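Local atomic coordinates of cytosolic phospholipase A2 delta (Homo sapiens, PDB entry 5IZ5), a protein that hydrolyses glycerophospholipids at the sn-2 position in a calcium-dependent manner, with a preference for linoleic acid there, releasing a lysophospholipid and a free fatty acid. Residues Pro735-Asp743 / Gln757-Gly765. The protein carries 3 engineered substitutions. Residues are numbered along the deposited sequence; the frame is centred on the assembly and turned at random.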
# COMPACT_ATOMS: atom_id res chain seq x y z
N PRO B 735 21.67 -17.09 5.81
CA PRO B 735 22.26 -15.78 6.06
C PRO B 735 23.37 -15.46 5.07
O PRO B 735 23.95 -16.37 4.46
CB PRO B 735 22.82 -15.91 7.47
CG PRO B 735 23.09 -17.36 7.65
CD PRO B 735 22.06 -18.08 6.83
N LEU B 736 23.65 -14.18 4.90
CA LEU B 736 24.73 -13.77 4.01
C LEU B 736 26.05 -13.89 4.76
O LEU B 736 26.42 -13.01 5.53
CB LEU B 736 24.51 -12.34 3.51
CG LEU B 736 25.53 -11.83 2.49
CD1 LEU B 736 25.64 -12.74 1.27
CD2 LEU B 736 25.14 -10.43 2.06
N VAL B 737 26.74 -15.01 4.54
CA VAL B 737 27.96 -15.31 5.26
C VAL B 737 28.94 -16.04 4.36
O VAL B 737 28.54 -16.87 3.54
CB VAL B 737 27.65 -16.15 6.53
CG1 VAL B 737 27.13 -17.54 6.18
CG2 VAL B 737 28.87 -16.23 7.44
N ASN B 738 30.22 -15.72 4.50
CA ASN B 738 31.29 -16.44 3.81
C ASN B 738 31.91 -17.41 4.79
O ASN B 738 32.81 -17.05 5.54
CB ASN B 738 32.34 -15.45 3.29
CG ASN B 738 33.39 -16.11 2.40
OD1 ASN B 738 33.22 -17.25 1.96
ND2 ASN B 738 34.47 -15.39 2.13
N ALA B 739 31.40 -18.64 4.81
CA ALA B 739 31.92 -19.67 5.71
C ALA B 739 32.78 -20.66 4.92
O ALA B 739 33.92 -20.35 4.59
CB ALA B 739 30.78 -20.37 6.45
N SER B 740 32.23 -21.82 4.57
CA SER B 740 33.01 -22.88 3.93
C SER B 740 33.48 -22.46 2.53
O SER B 740 34.46 -23.00 2.03
CB SER B 740 32.21 -24.19 3.88
OG SER B 740 31.39 -24.27 2.73
N PHE B 741 32.81 -21.48 1.93
CA PHE B 741 33.17 -20.95 0.61
C PHE B 741 34.57 -20.36 0.56
O PHE B 741 35.15 -20.26 -0.52
CB PHE B 741 32.16 -19.87 0.17
CG PHE B 741 32.36 -19.36 -1.24
CD1 PHE B 741 32.06 -20.16 -2.33
CD2 PHE B 741 32.83 -18.07 -1.47
CE1 PHE B 741 32.22 -19.69 -3.62
CE2 PHE B 741 32.99 -17.60 -2.77
CZ PHE B 741 32.69 -18.41 -3.84
N LYS B 742 35.11 -19.93 1.70
CA LYS B 742 36.49 -19.41 1.72
C LYS B 742 37.45 -20.48 1.16
O LYS B 742 38.35 -20.17 0.37
CB LYS B 742 36.92 -19.03 3.13
CG LYS B 742 37.58 -17.66 3.26
CD LYS B 742 37.53 -17.12 4.69
CE LYS B 742 36.14 -17.22 5.30
NZ LYS B 742 35.83 -16.12 6.25
N ASP B 743 37.20 -21.74 1.53
CA ASP B 743 38.09 -22.86 1.19
C ASP B 743 37.68 -23.57 -0.09
O ASP B 743 38.55 -24.02 -0.85
CB ASP B 743 38.12 -23.89 2.33
CG ASP B 743 38.43 -23.28 3.68
OD1 ASP B 743 39.32 -22.42 3.75
OD2 ASP B 743 37.77 -23.68 4.66
N GLN B 757 41.74 -16.37 -4.29
CA GLN B 757 41.17 -15.02 -4.35
C GLN B 757 39.65 -15.03 -4.52
O GLN B 757 38.96 -14.21 -3.93
CB GLN B 757 41.82 -14.20 -5.48
CG GLN B 757 42.34 -12.83 -5.04
CD GLN B 757 43.18 -12.85 -3.76
OE1 GLN B 757 42.67 -12.56 -2.68
NE2 GLN B 757 44.46 -13.18 -3.88
N GLY B 758 39.14 -15.97 -5.32
CA GLY B 758 37.70 -16.12 -5.54
C GLY B 758 36.84 -16.29 -4.30
O GLY B 758 35.64 -16.00 -4.32
N GLY B 759 37.45 -16.76 -3.20
CA GLY B 759 36.74 -16.95 -1.93
C GLY B 759 37.01 -15.87 -0.91
O GLY B 759 36.65 -16.02 0.26
N GLN B 760 37.63 -14.78 -1.34
CA GLN B 760 37.88 -13.63 -0.48
C GLN B 760 36.78 -12.60 -0.73
O GLN B 760 36.97 -11.64 -1.49
CB GLN B 760 39.26 -13.05 -0.77
CG GLN B 760 40.41 -14.01 -0.50
CD GLN B 760 41.13 -13.72 0.81
OE1 GLN B 760 40.53 -13.78 1.89
NE2 GLN B 760 42.42 -13.41 0.72
N VAL B 761 35.64 -12.80 -0.08
CA VAL B 761 34.47 -11.94 -0.27
C VAL B 761 34.46 -10.90 0.84
O VAL B 761 34.31 -11.23 2.02
CB VAL B 761 33.15 -12.74 -0.26
CG1 VAL B 761 31.99 -11.86 -0.72
CG2 VAL B 761 33.27 -13.96 -1.17
N ASP B 762 34.60 -9.64 0.45
CA ASP B 762 34.70 -8.55 1.41
C ASP B 762 33.32 -8.16 1.96
O ASP B 762 32.68 -7.25 1.45
CB ASP B 762 35.40 -7.34 0.75
CG ASP B 762 35.79 -6.27 1.74
OD1 ASP B 762 35.67 -6.51 2.96
OD2 ASP B 762 36.21 -5.17 1.30
N LEU B 763 32.89 -8.86 3.01
CA LEU B 763 31.58 -8.61 3.63
C LEU B 763 31.63 -7.77 4.91
O LEU B 763 30.58 -7.36 5.40
CB LEU B 763 30.90 -9.95 3.97
CG LEU B 763 30.59 -10.93 2.83
CD1 LEU B 763 29.89 -12.15 3.41
CD2 LEU B 763 29.72 -10.29 1.76
N THR B 764 32.82 -7.53 5.47
CA THR B 764 32.92 -6.98 6.84
C THR B 764 33.76 -5.73 7.16
O THR B 764 33.39 -4.96 8.05
CB THR B 764 33.37 -8.08 7.82
OG1 THR B 764 34.52 -8.75 7.29
CG2 THR B 764 32.26 -9.09 8.05
N GLY B 765 34.88 -5.53 6.49
CA GLY B 765 35.73 -4.37 6.78
C GLY B 765 35.18 -3.08 6.20
O GLY B 765 34.10 -3.06 5.60
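From K742 facing G759 to V737 facing L763, the two loop segments 735-743 and 757-765 run antiparallel and diverge, their CA atoms 4.4 Å apart at K742 and G759 but 7.8 Å at V737 and L763. Where the chains lie closest, G759 has no side chain to hold the backbones apart, and the aliphatic CG of K742 lies 3.5 Å from the G759 carbonyl O. Without a ladder of main-chain bonds, a single side-chain amide does the tying: N738 ND2 donates to G759 O at 2.9 Å. The N-H is nearly straight on its acceptor (165°), which lies almost in the amide plane, while the donor sits above the carbonyl plane. With its CG anti to the backbone N (chi1 -173°), N738 spans the gap; its ND2 passes V761 CG2, and its OD1 meets the edge of the F741 ring in the ring plane. V761 CG2 also approaches that edge, 4.0 Å from F741 CE2. Replacing N738 with a leucine would probably leave the G759 carbonyl without this donor and the two loops without their one direct hydrogen bond. Where they have spread apart, L763 CD1 packs against the N738 backbone N (3.7 Å) and reaches L736 CG at 4.5 Å. The pairing thus exemplifies how irregular loops can be joined by one polar link flanked by apolar contacts. Segment 735-743 leaves strand 730-734 of the catalytic domain's mixed sheet and passes along helix 779-794, where L788 packs on N738 and F741, Y791 meets the F741 ring, and N792 hydrogen-bonds V737 O. The L736 side chain, about 8 Å from that of substrate-binding G334, touches L785 of that helix and also R337 and S341 of helix 335-351.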